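Local coordinates for nitrogen regulatory protein P-II (Thiomonas intermedia, PDB 5D4N), which is a carboxysome-associated PII-like signalling protein that binds ADP and AMP, is regulated by bicarbonate and probably adjusts the activity of a partner, at residues G18-F23 against E87-V92; T25-R30 against E80-F85; N41-G46 against M50-L55. All coordinates share one frame; numbering follows the deposited sequence.

How the contacts relate
Contacts 1 and 2 both join helix 21-31 to helix 72-88, with centres about 10 Å apart. The ring of Phe85 in contact 2 links them: Phe85 CE1 lies 3.5 Å from His20 CG of contact 1. Contact 3 belongs instead to the hairpin of strands 36-46 and 49-52. Its centre is about 14 Å from that of contact 1, yet Ser90 OG and Tyr51 OH come to 2.6 Å, a probable hydrogen bond, and both contacts touch the same ADP. Contact 2 stays outside this site: the Phe82 side chain is about 12 Å from the ADP, and the nearest atoms of contacts 2 and 3 are about 10 Å apart.

Contact 1 (G18-F23 against E87-V92); sequences GAHKEF and EAHSGV. With ADP (adenosine-5'-diphosphate), chain D.
His20 and His89 bring their imidazoles together at the surface, where the start of helix 21-31 faces the exit of helix 72-88 in the ferredoxin-like fold of a PII protein. His20 occupies the N-cap position of its helix, and its CB already points at the 87-92 segment. CG is anti to the carbonyl carbon (chi1 -61°); this sets it beside the backbone N and brings the ring to Phe85, which it meets edge-to-face. Beyond CG the atoms approach His89 in order: CD2 remains 4.2 Å from His89 ND1, CE1 reaches His89 CE1 at 3.5 Å, and NE2 comes to 3.4 Å from His89 ND1. That last pair has too poor an angle for a hydrogen bond. The ring centroids are 4.3 Å apart and the planes are inclined at 57°, an oblique meeting of the two rings. A water supplies the polar connection. It lies in the plane of the His20 ring, 2.7 Å from His20 NE2, and also bonds to His89 ND1, so that one solvent molecule joins the two nitrogens. His89, just past the end of helix 72-88, stacks on Phe85 of that helix, which leaves the phenylalanine shared by the two histidines.

Directly after His89 the chain turns into the ADP pocket. Gly91 O receives Lys105 NZ and Arg102 NH1 of the second subunit, so the turn also faces the subunit interface. The histidine pair lies immediately before residues that hold the phosphate: the Gly91 N-H donates to ADP O1A over 2.9 Å at an almost straight 169°, and Val92 CG1 then packs 3.6 Å from ADP C8.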
loop_
_atom_site.group_PDB
_atom_site.type_symbol
_atom_site.label_atom_id
_atom_site.label_comp_id
_atom_site.label_asym_id
_atom_site.label_seq_id
_atom_site.Cartn_x
_atom_site.Cartn_y
_atom_site.Cartn_z
ATOM N N GLY A 18 5.860 -5.476 15.150
ATOM C CA GLY A 18 4.568 -5.938 15.651
ATOM C C GLY A 18 4.398 -5.805 17.156
ATOM O O GLY A 18 3.267 -5.691 17.641
ATOM N N ALA A 19 5.521 -5.853 17.927
ATOM C CA ALA A 19 5.434 -5.709 19.402
ATOM C C ALA A 19 4.876 -4.343 19.819
ATOM O O ALA A 19 4.389 -4.202 20.944
ATOM C CB ALA A 19 6.793 -5.923 20.036
ATOM N N HIS A 20 4.942 -3.351 18.923
ATOM C CA HIS A 20 4.433 -2.010 19.195
ATOM C C HIS A 20 3.050 -1.742 18.589
ATOM O O HIS A 20 2.616 -0.580 18.523
ATOM C CB HIS A 20 5.464 -0.983 18.720
ATOM C CG HIS A 20 6.765 -1.126 19.420
ATOM N ND1 HIS A 20 6.876 -0.884 20.786
ATOM C CD2 HIS A 20 7.966 -1.526 18.940
ATOM C CE1 HIS A 20 8.149 -1.116 21.080
ATOM N NE2 HIS A 20 8.842 -1.502 19.999
ATOM N N LYS A 21 2.347 -2.815 18.129
ATOM C CA LYS A 21 1.032 -2.659 17.497
ATOM C C LYS A 21 0.048 -1.900 18.391
ATOM O O LYS A 21 -0.592 -0.944 17.923
ATOM C CB LYS A 21 0.447 -4.025 17.120
ATOM C CG LYS A 21 -0.960 -3.957 16.461
ATOM C CD LYS A 21 -1.441 -5.338 16.010
ATOM C CE LYS A 21 -2.126 -6.120 17.086
ATOM N NZ LYS A 21 -2.600 -7.431 16.560
ATOM N N GLU A 22 -0.052 -2.298 19.661
ATOM C CA GLU A 22 -1.006 -1.666 20.572
ATOM C C GLU A 22 -0.716 -0.173 20.786
ATOM O O GLU A 22 -1.655 0.616 20.807
ATOM C CB GLU A 22 -1.126 -2.457 21.880
ATOM C CG GLU A 22 -2.216 -1.955 22.799
ATOM C CD GLU A 22 -2.148 -2.546 24.190
ATOM O OE1 GLU A 22 -1.358 -2.026 25.011
ATOM O OE2 GLU A 22 -2.874 -3.530 24.454
ATOM N N PHE A 23 0.574 0.229 20.875
ATOM C CA PHE A 23 0.942 1.635 21.024
ATOM C C PHE A 23 0.390 2.418 19.824
ATOM O O PHE A 23 -0.237 3.480 19.985
ATOM C CB PHE A 23 2.463 1.769 21.061
ATOM C CG PHE A 23 2.956 3.191 21.041
ATOM C CD1 PHE A 23 3.180 3.853 19.838
ATOM C CD2 PHE A 23 3.224 3.871 22.228
ATOM C CE1 PHE A 23 3.575 5.189 19.818
ATOM C CE2 PHE A 23 3.670 5.204 22.204
ATOM C CZ PHE A 23 3.811 5.861 20.992
ATOM N N GLU A 87 11.721 8.220 16.870
ATOM C CA GLU A 87 13.067 8.699 17.225
ATOM C C GLU A 87 13.782 7.631 18.093
ATOM O O GLU A 87 15.019 7.573 18.123
ATOM C CB GLU A 87 13.018 10.073 17.921
ATOM C CG GLU A 87 12.573 11.205 17.006
ATOM N N ALA A 88 12.997 6.730 18.742
ATOM C CA ALA A 88 13.539 5.685 19.617
ATOM C C ALA A 88 13.329 4.248 19.130
ATOM O O ALA A 88 13.910 3.319 19.710
ATOM C CB ALA A 88 12.955 5.847 21.018
ATOM N N HIS A 89 12.520 4.060 18.062
ATOM C CA HIS A 89 12.219 2.742 17.538
ATOM C C HIS A 89 12.246 2.735 16.013
ATOM O O HIS A 89 12.077 3.778 15.387
ATOM C CB HIS A 89 10.815 2.322 17.979
ATOM C CG HIS A 89 10.655 2.218 19.461
ATOM N ND1 HIS A 89 11.023 1.068 20.131
ATOM C CD2 HIS A 89 10.139 3.099 20.352
ATOM C CE1 HIS A 89 10.728 1.282 21.405
ATOM N NE2 HIS A 89 10.169 2.473 21.586
ATOM N N SER A 90 12.418 1.560 15.441
ATOM C CA SER A 90 12.448 1.370 13.996
ATOM C C SER A 90 11.105 1.637 13.398
ATOM O O SER A 90 10.070 1.406 14.050
ATOM C CB SER A 90 12.820 -0.068 13.675
ATOM O OG SER A 90 14.161 -0.293 14.081
ATOM N N GLY A 91 11.108 2.050 12.155
ATOM C CA GLY A 91 9.841 2.209 11.445
ATOM C C GLY A 91 9.713 3.503 10.705
ATOM O O GLY A 91 10.549 4.400 10.830
ATOM N N VAL A 92 8.662 3.592 9.890
ATOM C CA VAL A 92 8.441 4.765 9.031
ATOM C C VAL A 92 6.957 5.037 8.881
ATOM O O VAL A 92 6.132 4.145 9.080
ATOM C CB VAL A 92 9.068 4.539 7.627
ATOM C CG1 VAL A 92 10.608 4.470 7.668
ATOM C CG2 VAL A 92 8.491 3.281 6.972
HETATM P PB ADP D . 16.496 -0.148 11.771
HETATM O O1B ADP D . 17.312 1.026 11.820
HETATM O O2B ADP D . 16.216 -0.631 13.166
HETATM O O3B ADP D . 17.208 -1.253 11.023
HETATM P PA ADP D . 14.482 1.402 10.164
HETATM O O1A ADP D . 13.705 2.360 10.994
HETATM O O2A ADP D . 15.525 2.147 9.302
HETATM O O3A ADP D . 15.115 0.220 11.043
HETATM O "O5'" ADP D . 13.479 0.654 9.181
HETATM C "C5'" ADP D . 12.503 -0.243 9.736
HETATM C "C4'" ADP D . 11.626 -0.773 8.630
HETATM O "O4'" ADP D . 10.953 0.325 7.983
HETATM C "C3'" ADP D . 12.391 -1.453 7.503
HETATM O "O3'" ADP D . 12.739 -2.797 7.824
HETATM C "C2'" ADP D . 11.369 -1.371 6.368
HETATM O "O2'" ADP D . 10.360 -2.339 6.575
HETATM C "C1'" ADP D . 10.759 0.015 6.605
HETATM N N9 ADP D . 11.409 1.042 5.794
HETATM C C8 ADP D . 12.494 1.812 6.125
HETATM N N7 ADP D . 12.935 2.564 5.145
HETATM C C5 ADP D . 12.072 2.278 4.098
HETATM C C6 ADP D . 11.975 2.781 2.783
HETATM N N6 ADP D . 12.854 3.650 2.255
HETATM N N1 ADP D . 10.945 2.345 2.019
HETATM C C2 ADP D . 10.098 1.443 2.529
HETATM N N3 ADP D . 10.111 0.874 3.740
HETATM C C4 ADP D . 11.121 1.350 4.485
HETATM O O HOH W 1 11.494 -2.006 19.526
#

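Contact 2 (T25-R30 against E80-F85)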
loop_
_atom_site.group_PDB
_atom_site.type_symbol
_atom_site.label_atom_id
_atom_site.label_comp_id
_atom_site.label_asym_id
_atom_site.label_seq_id
_atom_site.Cartn_x
_atom_site.Cartn_y
_atom_site.Cartn_z
ATOM N N THR A 25 -2.018 1.480 17.468
ATOM C CA THR A 25 -3.511 1.457 17.367
ATOM C C THR A 25 -4.157 2.325 18.448
ATOM O O THR A 25 -5.157 3.003 18.184
ATOM C CB THR A 25 -4.062 0.044 17.284
ATOM O OG1 THR A 25 -3.800 -0.634 18.531
ATOM C CG2 THR A 25 -3.507 -0.722 16.055
ATOM N N ASP A 26 -3.530 2.393 19.647
ATOM C CA ASP A 26 -4.026 3.279 20.698
ATOM C C ASP A 26 -3.923 4.752 20.271
ATOM O O ASP A 26 -4.856 5.506 20.538
ATOM C CB ASP A 26 -3.265 3.085 22.001
ATOM C CG ASP A 26 -3.645 1.865 22.811
ATOM O OD1 ASP A 26 -4.669 1.203 22.467
ATOM O OD2 ASP A 26 -2.936 1.573 23.785
ATOM N N LEU A 27 -2.814 5.156 19.603
ATOM C CA LEU A 27 -2.708 6.534 19.086
ATOM C C LEU A 27 -3.802 6.800 18.070
ATOM O O LEU A 27 -4.408 7.881 18.065
ATOM C CB LEU A 27 -1.357 6.778 18.403
ATOM C CG LEU A 27 -0.172 7.048 19.330
ATOM C CD1 LEU A 27 1.064 7.354 18.499
ATOM C CD2 LEU A 27 -0.466 8.166 20.319
ATOM N N LEU A 28 -4.040 5.836 17.178
ATOM C CA LEU A 28 -5.088 6.021 16.163
ATOM C C LEU A 28 -6.453 6.143 16.816
ATOM O O LEU A 28 -7.182 7.067 16.492
ATOM C CB LEU A 28 -5.087 4.886 15.133
ATOM C CG LEU A 28 -3.794 4.713 14.325
ATOM C CD1 LEU A 28 -3.856 3.437 13.525
ATOM C CD2 LEU A 28 -3.540 5.900 13.414
ATOM N N ASP A 29 -6.790 5.228 17.746
ATOM C CA ASP A 29 -8.094 5.267 18.440
ATOM C C ASP A 29 -8.304 6.585 19.145
ATOM O O ASP A 29 -9.375 7.201 19.010
ATOM C CB ASP A 29 -8.257 4.082 19.414
ATOM C CG ASP A 29 -8.312 2.726 18.741
ATOM O OD1 ASP A 29 -8.498 2.682 17.494
ATOM O OD2 ASP A 29 -8.095 1.705 19.444
ATOM N N ARG A 30 -7.269 7.043 19.871
ATOM C CA ARG A 30 -7.324 8.284 20.639
ATOM C C ARG A 30 -7.560 9.519 19.759
ATOM O O ARG A 30 -8.360 10.379 20.109
ATOM C CB ARG A 30 -6.067 8.448 21.501
ATOM C CG ARG A 30 -5.969 9.795 22.241
ATOM C CD ARG A 30 -7.093 10.052 23.259
ATOM N NE ARG A 30 -7.223 8.988 24.261
ATOM C CZ ARG A 30 -6.392 8.818 25.287
ATOM N NH1 ARG A 30 -5.353 9.625 25.449
ATOM N NH2 ARG A 30 -6.579 7.821 26.143
ATOM N N GLU A 80 2.694 13.930 15.445
ATOM C CA GLU A 80 3.219 14.455 16.713
ATOM C C GLU A 80 3.305 13.326 17.733
ATOM O O GLU A 80 4.303 13.242 18.460
ATOM C CB GLU A 80 2.337 15.597 17.217
ATOM C CG GLU A 80 2.618 16.922 16.527
ATOM C CD GLU A 80 1.570 18.003 16.731
ATOM O OE1 GLU A 80 1.043 18.126 17.861
ATOM O OE2 GLU A 80 1.282 18.732 15.755
ATOM N N GLY A 81 2.308 12.430 17.709
ATOM C CA GLY A 81 2.249 11.270 18.588
ATOM C C GLY A 81 3.269 10.220 18.221
ATOM O O GLY A 81 3.847 9.584 19.096
ATOM N N PHE A 82 3.474 10.006 16.909
ATOM C CA PHE A 82 4.422 9.016 16.406
ATOM C C PHE A 82 5.881 9.480 16.505
ATOM O O PHE A 82 6.769 8.634 16.574
ATOM C CB PHE A 82 4.046 8.515 14.993
ATOM C CG PHE A 82 2.955 7.464 14.996
ATOM C CD1 PHE A 82 3.211 6.168 15.430
ATOM C CD2 PHE A 82 1.665 7.774 14.591
ATOM C CE1 PHE A 82 2.197 5.205 15.453
ATOM C CE2 PHE A 82 0.639 6.810 14.635
ATOM C CZ PHE A 82 0.915 5.522 15.041
ATOM N N GLN A 83 6.128 10.792 16.543
ATOM C CA GLN A 83 7.488 11.356 16.600
ATOM C C GLN A 83 8.437 10.797 17.692
ATOM O O GLN A 83 9.493 10.254 17.328
ATOM C CB GLN A 83 7.455 12.891 16.567
ATOM C CG GLN A 83 8.854 13.516 16.600
ATOM C CD GLN A 83 8.843 15.013 16.757
ATOM O OE1 GLN A 83 7.796 15.665 16.944
ATOM N NE2 GLN A 83 10.027 15.597 16.683
ATOM N N PRO A 84 8.104 10.865 19.011
ATOM C CA PRO A 84 9.021 10.304 20.014
ATOM C C PRO A 84 9.202 8.809 19.805
ATOM O O PRO A 84 10.293 8.296 20.015
ATOM C CB PRO A 84 8.328 10.598 21.345
ATOM C CG PRO A 84 7.422 11.720 21.057
ATOM C CD PRO A 84 6.926 11.458 19.678
ATOM N N PHE A 85 8.152 8.120 19.326
ATOM C CA PHE A 85 8.255 6.691 19.077
ATOM C C PHE A 85 9.288 6.412 17.990
ATOM O O PHE A 85 10.172 5.583 18.215
ATOM C CB PHE A 85 6.882 6.095 18.711
ATOM C CG PHE A 85 6.966 4.626 18.391
ATOM C CD1 PHE A 85 6.996 3.671 19.408
ATOM C CD2 PHE A 85 7.104 4.199 17.082
ATOM C CE1 PHE A 85 7.099 2.310 19.096
ATOM C CE2 PHE A 85 7.238 2.848 16.781
ATOM C CZ PHE A 85 7.251 1.917 17.790
#
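Leu27 lays its CD1 methyl over one face of the Phe82 ring, almost exactly above the centre: CD1 is 3.7 Å from the ring centroid and only 2° off the ring normal. This CH-pi contact joins the two helices of the ferredoxin-like fold, 21-31 and 72-88, whose segments run nearly antiparallel (162°) with axes 10.6 Å apart. The centring is confirmed by the ring carbons, all six of which lie at almost the same distance from Leu27 CD1, CE1 for example at 3.9 Å.

The extended end of Leu27, with CD1 anti to CA (chi2 -176°), carries the methyl across to the facing helix. Leu28, one residue on, approaches the same ring from another side: its CD2 sits near the ring plane, 4.4 Å from Phe82 CE2. One leucine thus covers a face and the next borders the rim. Both Leu28 and Phe82 also rest on Ile14 of strand 7-17, and Leu28 touches Tyr36, so the interface closes down onto the sheet. Replacing the Phe82 ring with an alanine side chain removes the surface under Leu27 CD1 and is likely to leave a gap between the helices, with Leu28 CD2 and Ile14 losing a neighbour.

Within these two segments the backbones are nearest at Leu27 and Gly81, whose CA atoms are 6.9 Å apart. Gly81 has no side chain to fill the space used by the leucine; a CB there would stand 3.3 Å from Leu27 CD1, a tight fit. In its absence the methyl settles against the backbone, with Leu27 CD1 3.6 Å from Gly81 O.

Contact 3 (N41-G46 against M50-L55); sequences NLSGKG and MYEGHL. With ADP (adenosine-5'-diphosphate), chain D.
The beta hairpin of strands 36-46 and 49-52 forms one wall of the ADP pocket, in the region between strands 36-46 and 63-70 where PII proteins carry their T-loop. Gly44 and Tyr51 are its antiparallel hydrogen-bonded pair. Gly44 N donates to Tyr51 O in the carbonyl plane at 2.8 Å, and the return bond from Tyr51 N to Gly44 O is nearly straight (174°). Farther along a side chain takes part: Gly53 N donates to Ser43 OG over 3.1 Å, where the chain leaves the strand for a 3-10 turn.

Lys45 and Met50 pair on one face. Bends at chi2 and chi3 (-63° and -57°) fold the methionine back over the hairpin, so that Met50 SD lies 3.5 Å from Lys45 CB and the CE methyl rests against the Gly44 carbonyl. Both side chains pack on Tyr36 of the second subunit; a strand of that subunit pairs with residues 43-45 and continues the sheet across the interface.

Tyr51 points to the other face, toward the nucleotide. Its CD2 passes 3.3 Å from ADP O3', and its hydroxyl, probably hydrogen-bonded to Ser90 OG, lies 2.9 Å from ADP O2B, which sits in the ring plane. The glycines leave room for the ligand: a CB on Gly44 would come within 2.1 Å of ADP O2', and one on Gly46 would likewise collide with O3A. The close seat of ribose and phosphate on this strand therefore depends on glycine at both positions, with the Tyr51 hydroxyl placed at the terminal phosphate.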
loop_
_atom_site.group_PDB
_atom_site.type_symbol
_atom_site.label_atom_id
_atom_site.label_comp_id
_atom_site.label_asym_id
_atom_site.label_seq_id
_atom_site.Cartn_x
_atom_site.Cartn_y
_atom_site.Cartn_z
ATOM N N ASN A 41 3.204 -9.901 9.075
ATOM C CA ASN A 41 4.331 -10.751 8.686
ATOM C C ASN A 41 5.145 -10.152 7.525
ATOM O O ASN A 41 5.376 -10.783 6.501
ATOM C CB ASN A 41 3.827 -12.180 8.356
ATOM C CG ASN A 41 4.925 -13.221 8.258
ATOM O OD1 ASN A 41 5.721 -13.415 9.185
ATOM N ND2 ASN A 41 4.991 -13.915 7.125
ATOM N N LEU A 42 5.557 -8.922 7.684
ATOM C CA LEU A 42 6.345 -8.278 6.635
ATOM C C LEU A 42 7.806 -8.549 6.831
ATOM O O LEU A 42 8.223 -9.003 7.904
ATOM C CB LEU A 42 6.120 -6.787 6.729
ATOM C CG LEU A 42 4.681 -6.347 6.503
ATOM C CD1 LEU A 42 4.610 -4.853 6.603
ATOM C CD2 LEU A 42 4.177 -6.817 5.116
ATOM N N SER A 43 8.593 -8.209 5.808
ATOM C CA SER A 43 10.056 -8.235 5.859
ATOM C C SER A 43 10.526 -6.892 5.383
ATOM O O SER A 43 9.750 -6.138 4.803
ATOM C CB SER A 43 10.615 -9.362 5.019
ATOM O OG SER A 43 10.224 -10.568 5.670
ATOM N N GLY A 44 11.746 -6.536 5.689
ATOM C CA GLY A 44 12.175 -5.217 5.251
ATOM C C GLY A 44 13.625 -4.976 5.540
ATOM O O GLY A 44 14.216 -5.680 6.359
ATOM N N LYS A 45 14.192 -3.965 4.864
ATOM C CA LYS A 45 15.546 -3.527 5.101
ATOM C C LYS A 45 15.463 -2.167 5.728
ATOM O O LYS A 45 14.813 -1.276 5.183
ATOM C CB LYS A 45 16.330 -3.438 3.791
ATOM C CG LYS A 45 17.726 -2.835 3.941
ATOM C CD LYS A 45 18.455 -2.946 2.583
ATOM C CE LYS A 45 19.846 -2.354 2.609
ATOM N NZ LYS A 45 20.798 -3.263 3.296
ATOM N N GLY A 46 16.091 -2.063 6.887
ATOM C CA GLY A 46 16.185 -0.845 7.670
ATOM C C GLY A 46 17.620 -0.346 7.693
ATOM O O GLY A 46 18.522 -0.991 7.141
ATOM N N MET A 50 18.271 -6.121 8.567
ATOM C CA MET A 50 17.111 -6.778 7.970
ATOM C C MET A 50 16.129 -7.257 9.019
ATOM O O MET A 50 16.525 -7.664 10.118
ATOM C CB MET A 50 17.534 -7.972 7.110
ATOM C CG MET A 50 18.518 -7.615 5.972
ATOM S SD MET A 50 17.844 -6.467 4.724
ATOM C CE MET A 50 16.425 -7.366 4.211
ATOM N N TYR A 51 14.843 -7.166 8.685
ATOM C CA TYR A 51 13.757 -7.709 9.484
ATOM C C TYR A 51 13.136 -8.773 8.587
ATOM O O TYR A 51 12.714 -8.461 7.472
ATOM C CB TYR A 51 12.701 -6.636 9.813
ATOM C CG TYR A 51 13.149 -5.619 10.837
ATOM C CD1 TYR A 51 12.935 -5.829 12.194
ATOM C CD2 TYR A 51 13.829 -4.464 10.452
ATOM C CE1 TYR A 51 13.355 -4.898 13.146
ATOM C CE2 TYR A 51 14.241 -3.522 11.396
ATOM C CZ TYR A 51 14.010 -3.749 12.741
ATOM O OH TYR A 51 14.472 -2.861 13.683
ATOM N N GLU A 52 13.146 -10.038 9.011
ATOM C CA GLU A 52 12.536 -11.096 8.215
ATOM C C GLU A 52 11.418 -11.715 9.047
ATOM O O GLU A 52 11.702 -12.448 10.017
ATOM C CB GLU A 52 13.560 -12.164 7.809
ATOM C CG GLU A 52 14.781 -11.643 7.074
ATOM C CD GLU A 52 14.897 -12.221 5.684
ATOM O OE1 GLU A 52 14.226 -11.696 4.767
ATOM O OE2 GLU A 52 15.608 -13.240 5.527
ATOM N N GLY A 53 10.183 -11.421 8.664
ATOM C CA GLY A 53 8.992 -11.856 9.377
ATOM C C GLY A 53 8.886 -13.347 9.579
ATOM O O GLY A 53 8.586 -13.800 10.690
ATOM N N HIS A 54 9.209 -14.121 8.522
ATOM C CA HIS A 54 9.106 -15.572 8.564
ATOM C C HIS A 54 10.085 -16.221 9.554
ATOM O O HIS A 54 9.847 -17.357 9.960
ATOM C CB HIS A 54 9.213 -16.164 7.152
ATOM C CG HIS A 54 10.601 -16.122 6.592
ATOM N ND1 HIS A 54 11.197 -14.927 6.233
ATOM C CD2 HIS A 54 11.463 -17.137 6.342
ATOM C CE1 HIS A 54 12.397 -15.247 5.773
ATOM N NE2 HIS A 54 12.609 -16.564 5.835
ATOM N N LEU A 55 11.155 -15.482 9.975
ATOM C CA LEU A 55 12.157 -15.992 10.923
ATOM C C LEU A 55 11.779 -15.854 12.395
ATOM O O LEU A 55 12.508 -16.403 13.240
ATOM C CB LEU A 55 13.568 -15.364 10.693
ATOM C CG LEU A 55 14.201 -15.520 9.288
ATOM C CD1 LEU A 55 15.618 -14.973 9.259
ATOM C CD2 LEU A 55 14.223 -16.980 8.849
HETATM P PB ADP D . 16.496 -0.148 11.771
HETATM O O1B ADP D . 17.312 1.026 11.820
HETATM O O2B ADP D . 16.216 -0.631 13.166
HETATM O O3B ADP D . 17.208 -1.253 11.023
HETATM P PA ADP D . 14.482 1.402 10.164
HETATM O O1A ADP D . 13.705 2.360 10.994
HETATM O O2A ADP D . 15.525 2.147 9.302
HETATM O O3A ADP D . 15.115 0.220 11.043
HETATM O "O5'" ADP D . 13.479 0.654 9.181
HETATM C "C5'" ADP D . 12.503 -0.243 9.736
HETATM C "C4'" ADP D . 11.626 -0.773 8.630
HETATM O "O4'" ADP D . 10.953 0.325 7.983
HETATM C "C3'" ADP D . 12.391 -1.453 7.503
HETATM O "O3'" ADP D . 12.739 -2.797 7.824
HETATM C "C2'" ADP D . 11.369 -1.371 6.368
HETATM O "O2'" ADP D . 10.360 -2.339 6.575
HETATM C "C1'" ADP D . 10.759 0.015 6.605
HETATM N N9 ADP D . 11.409 1.042 5.794
HETATM C C8 ADP D . 12.494 1.812 6.125
HETATM N N7 ADP D . 12.935 2.564 5.145
HETATM C C5 ADP D . 12.072 2.278 4.098
HETATM C C6 ADP D . 11.975 2.781 2.783
HETATM N N6 ADP D . 12.854 3.650 2.255
HETATM N N1 ADP D . 10.945 2.345 2.019
HETATM C C2 ADP D . 10.098 1.443 2.529
HETATM N N3 ADP D . 10.111 0.874 3.740
HETATM C C4 ADP D . 11.121 1.350 4.485
#